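Local coordinates for protein endoglucanase (Humicola insolens, PDB 1DYS) that hydrolyses internal beta-1,4-glucosidic linkages of cellulose as a glycoside hydrolase family 6 endoglucanase, contributing to the recycling of plant biomass, at residues Q34-K39 with M337-A342; Y51-I56 with V81-Y86; E161-A166 with A201-K206; P195-V200 with A251-Q256; N222-S227 with P241-Y246. All blocks are in the same frame, centred on the assembly; numbering follows the deposited sequence.

Contact 1 of 5, residues Q34-K39 with M337-A342; sequences QTNAAK and MLTQNA
K39 and T339 carry the polar link: K39 NZ makes a weak hydrogen bond to T339 O at 3.0 Å, near the C-terminal end of helix 332-340. The same ammonium donates to N36 OD1 at 2.8 Å, one turn back on its own helix, and to a water 2.7 Å from NZ that in turn donates to Q340 O or A342 O. A bend at chi3 (81°) brings the lysine NZ among these oxygens. N36 ND2 donates to D33, just before the helix, leaving OD1 turned to K39 NZ. Beside the polar group, T339 CG2 packs 3.7 Å from K39 CB, and N36 OD1 rests 3.5 Å from Q340 CA. The N36 and Q340 amides stand nearly perpendicular. With N36 cut back to an alanine, K39 NZ would probably lose one acceptor and be less firmly placed, and D33 would lose a donor. F28 of helix 15-29 packs on both N36 and T339, so helices 34-46 and 332-340 meet beside it, while F290, next to strand 288-289, covers T339 and L338.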
# COMPACT_ATOMS: atom_id res chain seq x y z
N GLN A 34 -3.11 -33.10 10.45
CA GLN A 34 -4.17 -33.33 9.49
C GLN A 34 -5.46 -32.62 9.90
O GLN A 34 -6.23 -32.21 9.02
CB GLN A 34 -4.54 -34.81 9.39
CG GLN A 34 -3.97 -35.50 8.17
CD GLN A 34 -2.46 -35.42 8.17
OE1 GLN A 34 -1.82 -35.09 7.17
NE2 GLN A 34 -1.87 -35.73 9.32
N THR A 35 -5.69 -32.58 11.20
CA THR A 35 -6.89 -31.98 11.76
C THR A 35 -7.00 -30.51 11.36
O THR A 35 -8.04 -30.06 10.87
CB THR A 35 -6.96 -32.12 13.28
OG1 THR A 35 -7.18 -33.51 13.59
CG2 THR A 35 -8.13 -31.33 13.86
N ASN A 36 -5.92 -29.76 11.56
CA ASN A 36 -5.99 -28.35 11.13
C ASN A 36 -5.83 -28.19 9.63
O ASN A 36 -6.37 -27.21 9.08
CB ASN A 36 -4.99 -27.52 11.93
CG ASN A 36 -5.44 -27.21 13.33
OD1 ASN A 36 -6.51 -26.64 13.60
ND2 ASN A 36 -4.60 -27.49 14.35
N ALA A 37 -5.17 -29.09 8.91
CA ALA A 37 -5.08 -28.98 7.46
C ALA A 37 -6.49 -29.10 6.86
O ALA A 37 -6.86 -28.39 5.94
CB ALA A 37 -4.19 -30.10 6.89
N ALA A 38 -7.28 -29.99 7.45
CA ALA A 38 -8.65 -30.24 7.02
C ALA A 38 -9.53 -29.01 7.31
O ALA A 38 -10.42 -28.70 6.51
CB ALA A 38 -9.20 -31.45 7.77
N LYS A 39 -9.26 -28.37 8.44
CA LYS A 39 -10.00 -27.13 8.76
C LYS A 39 -9.65 -26.06 7.72
O LYS A 39 -10.59 -25.33 7.33
CB LYS A 39 -9.56 -26.73 10.17
CG LYS A 39 -10.31 -27.47 11.24
CD LYS A 39 -9.67 -27.50 12.61
CE LYS A 39 -9.89 -26.25 13.42
NZ LYS A 39 -9.10 -26.32 14.71
N MET A 337 -2.92 -19.62 13.43
CA MET A 337 -3.57 -19.30 14.68
C MET A 337 -5.09 -19.25 14.57
O MET A 337 -5.87 -19.80 15.36
CB MET A 337 -3.01 -18.01 15.30
CG MET A 337 -3.83 -17.50 16.47
SD MET A 337 -3.65 -15.74 16.86
CE MET A 337 -4.48 -15.08 15.40
N LEU A 338 -5.57 -18.58 13.49
CA LEU A 338 -7.02 -18.47 13.33
C LEU A 338 -7.62 -19.89 13.14
O LEU A 338 -8.76 -20.10 13.56
CB LEU A 338 -7.41 -17.62 12.13
CG LEU A 338 -7.11 -16.11 12.26
CD1 LEU A 338 -7.26 -15.51 10.87
CD2 LEU A 338 -7.95 -15.43 13.31
N THR A 339 -6.84 -20.77 12.53
CA THR A 339 -7.34 -22.12 12.26
C THR A 339 -7.39 -22.93 13.55
O THR A 339 -8.43 -23.48 13.87
CB THR A 339 -6.41 -22.82 11.27
OG1 THR A 339 -6.31 -22.12 10.02
CG2 THR A 339 -6.96 -24.22 10.94
N GLN A 340 -6.27 -23.01 14.25
CA GLN A 340 -6.30 -23.70 15.56
C GLN A 340 -7.36 -23.17 16.50
O GLN A 340 -7.88 -23.93 17.34
CB GLN A 340 -4.93 -23.55 16.25
CG GLN A 340 -3.76 -24.06 15.46
CD GLN A 340 -2.40 -23.75 16.05
OE1 GLN A 340 -1.81 -24.62 16.70
NE2 GLN A 340 -1.89 -22.55 15.84
N ASN A 341 -7.73 -21.88 16.50
CA ASN A 341 -8.75 -21.32 17.38
C ASN A 341 -10.10 -21.14 16.70
O ASN A 341 -10.97 -20.46 17.28
CB ASN A 341 -8.30 -19.96 17.93
CG ASN A 341 -7.12 -20.16 18.87
OD1 ASN A 341 -7.28 -20.60 20.01
ND2 ASN A 341 -5.94 -19.82 18.39
N ALA A 342 -10.26 -21.81 15.56
CA ALA A 342 -11.52 -21.62 14.83
C ALA A 342 -12.78 -22.07 15.56
O ALA A 342 -12.81 -22.98 16.38
CB ALA A 342 -11.47 -22.31 13.48
O HOH W 1 -10.59 -24.92 16.49

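Contact 2 of 5, residues Y51-I56 with V81-Y86; sequences YWISNI and VGLVLY
W52 lies with one indole face against V84, whose CG2 methyl sits 3.6 Å from the centroid of the five-membered ring and only 5° off its normal, a CH-pi contact. The far end of the indole turns its edge to the face of Y86 in an offset edge-to-face pair, planes at 84° and W52 CZ3 3.8 Å from Y86 CD2. With CG of Y86 anti to the backbone N (chi1 179°), the phenol ring stands beside both W52 and the hydroxyl of S54. On the other face of the sheet, Y51 CB meets L83 CD2 at 3.7 Å. The backbone fixes this register: Y51 N donates almost straight to G82 O at 2.9 Å, V84 N to Y51 O at 2.8 Å, and I53 N to V84 O at 3.0 Å. Further out, W52 NE1 is held by V309 O and the Y86 hydroxyl by D92, a proposed proton donor, while R91 makes a cation-pi contact with Y86. Strands 51-53 and 79-85 run parallel, joined through helix 60-74 as a beta-alpha-beta unit of the distorted family 6 barrel; W52 within the short strand and S54 just after it are probable substrate-binding residues.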
# COMPACT_ATOMS: atom_id res chain seq x y z
N TYR A 51 -14.77 -10.02 -1.55
CA TYR A 51 -13.64 -9.55 -2.38
C TYR A 51 -13.44 -8.06 -2.15
O TYR A 51 -14.40 -7.28 -2.30
CB TYR A 51 -14.04 -9.76 -3.85
CG TYR A 51 -14.08 -11.19 -4.36
CD1 TYR A 51 -15.17 -11.98 -4.02
CD2 TYR A 51 -13.11 -11.73 -5.18
CE1 TYR A 51 -15.30 -13.28 -4.45
CE2 TYR A 51 -13.22 -13.04 -5.63
CZ TYR A 51 -14.31 -13.81 -5.25
OH TYR A 51 -14.39 -15.11 -5.71
N TRP A 52 -12.23 -7.63 -1.80
CA TRP A 52 -11.93 -6.25 -1.56
C TRP A 52 -11.45 -5.52 -2.82
O TRP A 52 -10.42 -5.86 -3.39
CB TRP A 52 -10.87 -6.10 -0.48
CG TRP A 52 -11.39 -6.45 0.89
CD1 TRP A 52 -11.83 -7.66 1.34
CD2 TRP A 52 -11.57 -5.52 1.99
NE1 TRP A 52 -12.20 -7.59 2.66
CE2 TRP A 52 -12.06 -6.28 3.06
CE3 TRP A 52 -11.34 -4.15 2.14
CZ2 TRP A 52 -12.32 -5.69 4.31
CZ3 TRP A 52 -11.61 -3.57 3.37
CH2 TRP A 52 -12.08 -4.35 4.45
N ILE A 53 -12.26 -4.51 -3.16
CA ILE A 53 -11.94 -3.74 -4.39
C ILE A 53 -11.32 -2.43 -3.93
O ILE A 53 -11.98 -1.36 -3.93
CB ILE A 53 -13.19 -3.52 -5.24
CG1 ILE A 53 -14.00 -4.78 -5.54
CG2 ILE A 53 -12.70 -2.95 -6.61
CD1 ILE A 53 -13.27 -6.04 -5.93
N SER A 54 -10.12 -2.56 -3.38
CA SER A 54 -9.48 -1.50 -2.60
C SER A 54 -8.78 -0.43 -3.41
O SER A 54 -8.15 0.45 -2.83
CB SER A 54 -8.53 -2.12 -1.57
OG SER A 54 -9.22 -3.11 -0.78
N ASN A 55 -8.80 -0.53 -4.72
CA ASN A 55 -8.21 0.48 -5.60
C ASN A 55 -8.63 0.18 -7.04
O ASN A 55 -9.32 -0.81 -7.33
CB ASN A 55 -6.70 0.58 -5.47
CG ASN A 55 -6.08 -0.78 -5.66
OD1 ASN A 55 -6.19 -1.43 -6.70
ND2 ASN A 55 -5.47 -1.26 -4.57
N ILE A 56 -8.29 1.09 -7.95
CA ILE A 56 -8.74 1.04 -9.35
C ILE A 56 -8.16 -0.18 -10.03
O ILE A 56 -8.89 -0.85 -10.79
CB ILE A 56 -8.37 2.34 -10.08
CG1 ILE A 56 -9.35 3.46 -9.67
CG2 ILE A 56 -8.41 2.18 -11.60
CD1 ILE A 56 -8.69 4.84 -9.85
N VAL A 81 -22.51 -12.73 -4.23
CA VAL A 81 -21.12 -12.25 -4.19
C VAL A 81 -20.92 -11.07 -3.24
O VAL A 81 -21.67 -10.11 -3.39
CB VAL A 81 -20.78 -11.75 -5.62
CG1 VAL A 81 -19.39 -11.11 -5.66
CG2 VAL A 81 -20.88 -12.90 -6.60
N GLY A 82 -19.98 -11.14 -2.31
CA GLY A 82 -19.74 -9.98 -1.44
C GLY A 82 -18.57 -9.19 -2.06
O GLY A 82 -17.52 -9.77 -2.32
N LEU A 83 -18.81 -7.87 -2.18
CA LEU A 83 -17.75 -6.97 -2.69
C LEU A 83 -17.58 -5.83 -1.68
O LEU A 83 -18.58 -5.33 -1.18
CB LEU A 83 -18.10 -6.33 -4.04
CG LEU A 83 -18.27 -7.33 -5.20
CD1 LEU A 83 -18.70 -6.54 -6.45
CD2 LEU A 83 -17.00 -8.10 -5.43
N VAL A 84 -16.34 -5.38 -1.49
CA VAL A 84 -16.11 -4.25 -0.57
C VAL A 84 -15.71 -3.06 -1.47
O VAL A 84 -14.77 -3.20 -2.22
CB VAL A 84 -14.96 -4.51 0.42
CG1 VAL A 84 -14.95 -3.37 1.45
CG2 VAL A 84 -15.19 -5.83 1.17
N LEU A 85 -16.53 -2.02 -1.46
CA LEU A 85 -16.26 -0.82 -2.28
C LEU A 85 -15.50 0.08 -1.32
O LEU A 85 -16.08 0.59 -0.33
CB LEU A 85 -17.61 -0.25 -2.73
CG LEU A 85 -17.53 0.89 -3.75
CD1 LEU A 85 -18.76 0.84 -4.64
CD2 LEU A 85 -17.40 2.22 -3.03
N TYR A 86 -14.20 0.23 -1.58
CA TYR A 86 -13.33 0.89 -0.61
C TYR A 86 -12.22 1.70 -1.28
O TYR A 86 -11.11 1.20 -1.37
CB TYR A 86 -12.74 -0.18 0.32
CG TYR A 86 -11.80 0.20 1.41
CD1 TYR A 86 -12.08 1.20 2.34
CD2 TYR A 86 -10.56 -0.44 1.56
CE1 TYR A 86 -11.22 1.53 3.39
CE2 TYR A 86 -9.68 -0.12 2.57
CZ TYR A 86 -10.01 0.87 3.49
OH TYR A 86 -9.12 1.18 4.49

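Contact 3 of 5, residues E161-A166 with A201-K206; sequences EAIGYA and ATILQK
I163 and I203 make the close apolar contact between helices 150-169 and 190-207, their CG2 methyls 3.8 Å apart. CG2 anti to the backbone N in both, with CG1 beside it (chi1 -62° and -74°), brings these branches rather than the CD1 ends nearest each other. Beside them G164 lets the backbones draw together: its CA lies 4.0 Å from I203 O and 5.2 Å from the CA of K206. A CB on G164 would point into the other helix, tightly against K206 CB; its absence is consistent with the close approach of the axes, 8.0 Å at a crossing angle of -58°. The other flank is looser. K206 starts toward the partner helix, but its chain, extended as far as CE, leads off, and its closest approach there is CD to E161 N, at 4.4 Å. E161 points away and pairs its carboxylate with K113 of helix 108-126, so the two opposite charges do not meet. M144 of helix 140-146 packs on both isoleucines, closing the apolar side. Helices packed side by side around a parallel strand core, here with a glycine at the crossing, belong to the alpha/beta barrel architecture of family 6 glycoside hydrolases.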
# COMPACT_ATOMS: atom_id res chain seq x y z
N GLU A 161 -20.55 13.54 -0.20
CA GLU A 161 -20.94 13.56 -1.60
C GLU A 161 -20.43 12.32 -2.33
O GLU A 161 -21.14 11.74 -3.15
CB GLU A 161 -20.40 14.83 -2.29
CG GLU A 161 -20.70 14.84 -3.79
CD GLU A 161 -20.34 16.14 -4.47
OE1 GLU A 161 -20.13 17.15 -3.75
OE2 GLU A 161 -20.28 16.18 -5.71
N ALA A 162 -19.20 11.88 -2.01
CA ALA A 162 -18.67 10.68 -2.65
C ALA A 162 -19.51 9.43 -2.35
O ALA A 162 -19.80 8.65 -3.25
CB ALA A 162 -17.24 10.36 -2.22
N ILE A 163 -19.85 9.26 -1.08
CA ILE A 163 -20.61 8.05 -0.70
C ILE A 163 -22.03 8.10 -1.27
O ILE A 163 -22.59 7.14 -1.83
CB ILE A 163 -20.61 7.90 0.82
CG1 ILE A 163 -19.20 7.70 1.39
CG2 ILE A 163 -21.47 6.66 1.14
CD1 ILE A 163 -19.15 7.52 2.91
N GLY A 164 -22.61 9.32 -1.20
CA GLY A 164 -23.96 9.47 -1.79
C GLY A 164 -23.91 9.13 -3.27
O GLY A 164 -24.86 8.57 -3.81
N TYR A 165 -22.82 9.54 -3.95
CA TYR A 165 -22.67 9.25 -5.35
C TYR A 165 -22.58 7.74 -5.61
O TYR A 165 -23.25 7.23 -6.53
CB TYR A 165 -21.45 9.97 -5.96
CG TYR A 165 -21.32 9.68 -7.44
CD1 TYR A 165 -22.08 10.46 -8.34
CD2 TYR A 165 -20.53 8.70 -7.99
CE1 TYR A 165 -22.02 10.21 -9.69
CE2 TYR A 165 -20.48 8.45 -9.35
CZ TYR A 165 -21.22 9.23 -10.22
OH TYR A 165 -21.18 9.02 -11.57
N ALA A 166 -21.84 7.06 -4.74
CA ALA A 166 -21.74 5.61 -4.90
C ALA A 166 -23.10 4.92 -4.70
O ALA A 166 -23.42 4.09 -5.55
CB ALA A 166 -20.71 5.16 -3.87
N ALA A 201 -28.47 9.52 7.71
CA ALA A 201 -29.57 10.28 7.10
C ALA A 201 -29.01 11.33 6.13
O ALA A 201 -29.58 11.47 5.04
CB ALA A 201 -30.52 10.90 8.11
N THR A 202 -28.00 12.07 6.52
CA THR A 202 -27.41 13.09 5.65
C THR A 202 -26.87 12.50 4.36
O THR A 202 -27.09 13.08 3.30
CB THR A 202 -26.29 13.83 6.40
OG1 THR A 202 -26.87 14.49 7.53
CG2 THR A 202 -25.55 14.81 5.52
N ILE A 203 -26.14 11.38 4.44
CA ILE A 203 -25.64 10.72 3.25
C ILE A 203 -26.73 10.24 2.32
O ILE A 203 -26.58 10.33 1.09
CB ILE A 203 -24.73 9.52 3.62
CG1 ILE A 203 -23.41 10.13 4.11
CG2 ILE A 203 -24.51 8.53 2.48
CD1 ILE A 203 -22.59 9.19 4.95
N LEU A 204 -27.81 9.68 2.86
CA LEU A 204 -28.90 9.19 2.03
C LEU A 204 -29.62 10.34 1.32
O LEU A 204 -30.01 10.22 0.15
CB LEU A 204 -29.88 8.37 2.88
CG LEU A 204 -29.33 6.96 3.22
CD1 LEU A 204 -30.29 6.21 4.11
CD2 LEU A 204 -29.12 6.17 1.93
N GLN A 205 -29.76 11.48 2.01
CA GLN A 205 -30.36 12.64 1.33
C GLN A 205 -29.55 13.02 0.09
O GLN A 205 -30.12 13.27 -0.96
CB GLN A 205 -30.44 13.86 2.23
CG GLN A 205 -31.27 13.69 3.49
CD GLN A 205 -31.19 14.93 4.36
OE1 GLN A 205 -30.95 14.89 5.57
NE2 GLN A 205 -31.38 16.08 3.72
N LYS A 206 -28.22 13.05 0.21
CA LYS A 206 -27.33 13.35 -0.90
C LYS A 206 -27.36 12.32 -2.02
O LYS A 206 -27.26 12.72 -3.19
CB LYS A 206 -25.89 13.52 -0.40
CG LYS A 206 -25.86 14.50 0.76
CD LYS A 206 -24.49 15.11 0.99
CE LYS A 206 -24.46 15.85 2.32
NZ LYS A 206 -25.49 16.94 2.36

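Contact 4 of 5, residues P195-V200 with A251-Q256; sequences PTAQEV and ANAMRQ
M254 reaches across from helix 243-255 to A197 and V200 of helix 190-207. Its CB leaves the backbone neither straight at the partner helix nor straight away from it, and CG lies beside the backbone N. A bend at chi2 (-71°) then swings the thioether over. SD comes to 3.9 Å from A197 CB and 4.2 Å from V200 CG1. The terminal methyl goes furthest: CE lies 3.6 Å from A197 CA and 3.7 Å from V200 CG2, wedged between residues one helical turn apart. The methionine and valine side chains cross at about a right angle. Alongside, A197 CB faces A253 CB at 4.3 Å, a lighter touch. The axes of the two segments cross at -53° with 9.5 Å between them. F216 of strand 215-218 packs on both V200 and M254, backing the pair on the sheet side. With the contact made almost wholly by carbon and sulfur across buried surfaces, it rests on dispersion and the exclusion of water, without directional bonds.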
# COMPACT_ATOMS: atom_id res chain seq x y z
N PRO A 195 -25.62 10.32 16.55
CA PRO A 195 -24.70 10.97 15.63
C PRO A 195 -24.44 10.03 14.47
O PRO A 195 -24.35 10.51 13.34
CB PRO A 195 -23.41 11.27 16.42
CG PRO A 195 -23.98 11.36 17.82
CD PRO A 195 -25.11 10.35 17.92
N THR A 196 -24.40 8.71 14.70
CA THR A 196 -24.25 7.76 13.59
C THR A 196 -25.46 7.73 12.68
O THR A 196 -25.39 7.77 11.44
CB THR A 196 -23.98 6.34 14.14
OG1 THR A 196 -22.78 6.46 14.92
CG2 THR A 196 -23.76 5.35 13.02
N ALA A 197 -26.67 7.70 13.26
CA ALA A 197 -27.87 7.73 12.43
C ALA A 197 -28.04 9.01 11.64
O ALA A 197 -28.56 8.98 10.53
CB ALA A 197 -29.12 7.50 13.31
N GLN A 198 -27.60 10.13 12.22
CA GLN A 198 -27.69 11.43 11.57
C GLN A 198 -26.79 11.45 10.33
O GLN A 198 -27.15 11.96 9.27
CB GLN A 198 -27.28 12.55 12.54
CG GLN A 198 -27.39 13.95 11.89
CD GLN A 198 -28.86 14.15 11.50
OE1 GLN A 198 -29.69 14.10 12.40
NE2 GLN A 198 -29.17 14.31 10.22
N GLU A 199 -25.60 10.87 10.50
CA GLU A 199 -24.66 10.77 9.37
C GLU A 199 -25.25 9.98 8.23
O GLU A 199 -25.14 10.38 7.06
CB GLU A 199 -23.34 10.17 9.83
CG GLU A 199 -22.10 10.73 9.17
CD GLU A 199 -22.12 12.20 8.83
OE1 GLU A 199 -22.63 13.05 9.57
OE2 GLU A 199 -21.57 12.51 7.73
N VAL A 200 -25.87 8.82 8.51
CA VAL A 200 -26.53 8.03 7.49
C VAL A 200 -27.68 8.82 6.87
O VAL A 200 -27.85 8.78 5.66
CB VAL A 200 -27.01 6.71 8.13
CG1 VAL A 200 -27.89 5.93 7.20
CG2 VAL A 200 -25.81 5.89 8.60
N ALA A 251 -30.29 -0.28 14.66
CA ALA A 251 -31.56 -0.50 13.95
C ALA A 251 -32.72 0.23 14.63
O ALA A 251 -33.55 0.81 13.93
CB ALA A 251 -31.82 -2.00 13.87
N ASN A 252 -32.69 0.32 15.95
CA ASN A 252 -33.73 1.06 16.69
C ASN A 252 -33.66 2.57 16.47
O ASN A 252 -34.69 3.24 16.26
CB ASN A 252 -33.61 0.68 18.18
CG ASN A 252 -34.08 -0.73 18.48
OD1 ASN A 252 -34.58 -1.47 17.61
ND2 ASN A 252 -33.93 -1.23 19.70
N ALA A 253 -32.46 3.15 16.40
CA ALA A 253 -32.23 4.55 16.13
C ALA A 253 -32.67 4.86 14.70
O ALA A 253 -33.30 5.90 14.48
CB ALA A 253 -30.78 4.97 16.30
N MET A 254 -32.34 4.00 13.74
CA MET A 254 -32.75 4.20 12.36
C MET A 254 -34.25 4.16 12.14
O MET A 254 -34.82 4.89 11.35
CB MET A 254 -32.09 3.12 11.47
CG MET A 254 -30.57 3.22 11.52
SD MET A 254 -29.87 4.67 10.66
CE MET A 254 -28.14 4.37 11.10
N ARG A 255 -34.87 3.18 12.79
CA ARG A 255 -36.31 2.95 12.69
C ARG A 255 -37.14 4.15 13.05
O ARG A 255 -38.11 4.53 12.38
CB ARG A 255 -36.59 1.77 13.64
CG ARG A 255 -38.08 1.52 13.80
CD ARG A 255 -38.31 0.22 14.53
NE ARG A 255 -37.68 -0.91 13.85
CZ ARG A 255 -36.70 -1.64 14.35
NH1 ARG A 255 -36.20 -1.33 15.54
NH2 ARG A 255 -36.17 -2.65 13.70
N GLN A 256 -36.76 4.86 14.12
CA GLN A 256 -37.37 6.05 14.63
C GLN A 256 -37.21 7.25 13.71
O GLN A 256 -37.88 8.28 13.88
CB GLN A 256 -36.76 6.44 15.98
CG GLN A 256 -37.31 5.70 17.17
CD GLN A 256 -38.80 5.42 17.03
OE1 GLN A 256 -39.20 4.26 17.06
NE2 GLN A 256 -39.58 6.46 16.82

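Contact 5 of 5, residues N222-S227 with P241-Y246; sequences NYNPYS and PDESRY
P225 and Y226 offer their carbonyls to the first turn of helix 243-255, which D242 N-caps. E243 N donates to P225 O at 3.0 Å, nearly straight and in the carbonyl plane, and S244 N to Y226 O at 2.9 Å. These two amides of the first turn, which lack acceptors in their own helix, are thus satisfied by the loop following strand 215-218 of the barrel. The third, R245 N, goes to D242 OD1 at 3.0 Å. On the opposite face of that oxygen's plane comes R245 NE, and NH2 donates to OD2, a side-on, two-nitrogen salt bridge. OD2 also accepts from T228 N and from a water that bonds S227 OG. Without the carboxylate of D242, as with an alanine here, R245 N would probably lack its capping acceptor, the guanidinium its charged mate and T228 N its partner. Deeper in, N224 ND2 donates to E243 OE2 at 3.0 Å, from above the carboxylate plane, and also serves N183, a probable substrate-binding residue. G184 N adds to E243 OE2, and S218 OG bonds E243 OE1; R276 and W279 supply donors to N224 OD1. N222, at the start of residues 222-227, is probably substrate-binding too. Over the Y226 ring, whose hydroxyl bonds T298 O, S244 CB stands 3.9 Å from the centroid, 18° off the normal.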
# COMPACT_ATOMS: atom_id res chain seq x y z
N ASN A 222 -12.67 -6.24 12.28
CA ASN A 222 -12.56 -6.16 13.73
C ASN A 222 -12.73 -7.59 14.26
O ASN A 222 -12.59 -8.56 13.54
CB ASN A 222 -13.45 -5.12 14.40
CG ASN A 222 -12.75 -4.45 15.55
OD1 ASN A 222 -12.62 -5.05 16.61
ND2 ASN A 222 -12.28 -3.21 15.37
N TYR A 223 -12.79 -7.65 15.59
CA TYR A 223 -12.73 -8.91 16.31
C TYR A 223 -13.83 -9.07 17.35
O TYR A 223 -13.73 -10.01 18.16
CB TYR A 223 -11.37 -8.91 17.03
CG TYR A 223 -10.15 -8.60 16.19
CD1 TYR A 223 -9.72 -7.28 15.99
CD2 TYR A 223 -9.44 -9.63 15.58
CE1 TYR A 223 -8.62 -7.02 15.20
CE2 TYR A 223 -8.32 -9.37 14.80
CZ TYR A 223 -7.94 -8.06 14.62
OH TYR A 223 -6.80 -7.77 13.90
N ASN A 224 -14.81 -8.17 17.36
CA ASN A 224 -15.88 -8.26 18.36
C ASN A 224 -16.72 -9.51 18.12
O ASN A 224 -16.85 -10.01 17.02
CB ASN A 224 -16.77 -7.04 18.27
CG ASN A 224 -16.12 -5.70 18.49
OD1 ASN A 224 -15.08 -5.66 19.13
ND2 ASN A 224 -16.74 -4.62 18.01
N PRO A 225 -17.18 -10.11 19.22
CA PRO A 225 -18.03 -11.29 19.12
C PRO A 225 -19.42 -10.85 18.69
O PRO A 225 -19.85 -9.74 19.00
CB PRO A 225 -18.06 -11.85 20.56
CG PRO A 225 -17.88 -10.58 21.35
CD PRO A 225 -17.07 -9.57 20.55
N TYR A 226 -20.08 -11.72 17.94
CA TYR A 226 -21.45 -11.50 17.51
C TYR A 226 -22.36 -11.50 18.75
O TYR A 226 -23.02 -10.52 19.04
CB TYR A 226 -21.91 -12.57 16.52
CG TYR A 226 -23.38 -12.40 16.16
CD1 TYR A 226 -23.82 -11.30 15.45
CD2 TYR A 226 -24.32 -13.35 16.53
CE1 TYR A 226 -25.15 -11.11 15.11
CE2 TYR A 226 -25.65 -13.18 16.20
CZ TYR A 226 -26.07 -12.08 15.50
OH TYR A 226 -27.38 -11.89 15.17
N SER A 227 -22.35 -12.58 19.53
CA SER A 227 -23.28 -12.65 20.66
C SER A 227 -22.64 -13.34 21.87
O SER A 227 -22.19 -14.47 21.67
CB SER A 227 -24.51 -13.45 20.23
OG SER A 227 -25.49 -13.50 21.25
N PRO A 241 -22.25 -4.03 23.69
CA PRO A 241 -21.13 -4.87 24.05
C PRO A 241 -20.86 -6.09 23.20
O PRO A 241 -19.84 -6.74 23.41
CB PRO A 241 -21.33 -5.23 25.54
CG PRO A 241 -22.84 -5.39 25.48
CD PRO A 241 -23.36 -4.27 24.62
N ASP A 242 -21.73 -6.36 22.24
CA ASP A 242 -21.47 -7.37 21.22
C ASP A 242 -22.14 -6.84 19.96
O ASP A 242 -22.84 -5.80 20.05
CB ASP A 242 -21.83 -8.78 21.61
CG ASP A 242 -23.27 -8.99 21.98
OD1 ASP A 242 -24.08 -8.12 21.63
OD2 ASP A 242 -23.58 -10.03 22.61
N GLU A 243 -21.80 -7.42 18.81
CA GLU A 243 -22.30 -6.91 17.54
C GLU A 243 -23.78 -7.13 17.35
O GLU A 243 -24.44 -6.33 16.69
CB GLU A 243 -21.41 -7.44 16.42
CG GLU A 243 -19.98 -6.90 16.59
CD GLU A 243 -19.92 -5.41 16.28
OE1 GLU A 243 -20.26 -5.09 15.12
OE2 GLU A 243 -19.61 -4.60 17.16
N SER A 244 -24.31 -8.21 17.94
CA SER A 244 -25.75 -8.43 17.87
C SER A 244 -26.44 -7.28 18.58
O SER A 244 -27.41 -6.76 18.02
CB SER A 244 -26.15 -9.76 18.51
OG SER A 244 -27.57 -9.88 18.44
N ARG A 245 -25.97 -6.84 19.76
CA ARG A 245 -26.65 -5.73 20.42
C ARG A 245 -26.35 -4.41 19.73
O ARG A 245 -27.18 -3.51 19.65
CB ARG A 245 -26.40 -5.66 21.92
CG ARG A 245 -27.20 -6.80 22.60
CD ARG A 245 -26.72 -6.89 24.04
NE ARG A 245 -25.55 -7.79 24.14
CZ ARG A 245 -24.99 -8.04 25.32
NH1 ARG A 245 -25.49 -7.42 26.40
NH2 ARG A 245 -23.97 -8.87 25.42
N TYR A 246 -25.17 -4.30 19.10
CA TYR A 246 -24.89 -3.06 18.36
C TYR A 246 -25.89 -2.90 17.22
O TYR A 246 -26.45 -1.81 17.07
CB TYR A 246 -23.45 -3.07 17.83
CG TYR A 246 -23.09 -1.86 16.99
CD1 TYR A 246 -23.32 -0.57 17.41
CD2 TYR A 246 -22.46 -2.03 15.77
CE1 TYR A 246 -22.99 0.54 16.64
CE2 TYR A 246 -22.11 -0.95 14.98
CZ TYR A 246 -22.36 0.34 15.43
OH TYR A 246 -22.06 1.42 14.65
O HOH W 2 -26.22 -10.94 22.14

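Overall arrangement
Contact 2 lies nearest the middle of the chain, about 9 Å from its centre, and holds two probable substrate-binding residues, W52 and S54. Contact 5 brings N222 probably to the same substrate cleft, the nearest atoms of the two contacts about 8 Å apart. Contacts 3 and 4 share helix 190-207 and sit about 15 Å apart between centres; helix 243-255 then carries contact 4 on to contact 5, about 18 Å between centres. The side chain of I163 in contact 3 is about 10 Å from that of D139, a proposed proton donor. Contact 1, about 42 Å from contact 3 between centres, closes, along the chain, a long loop within which the other four are nested.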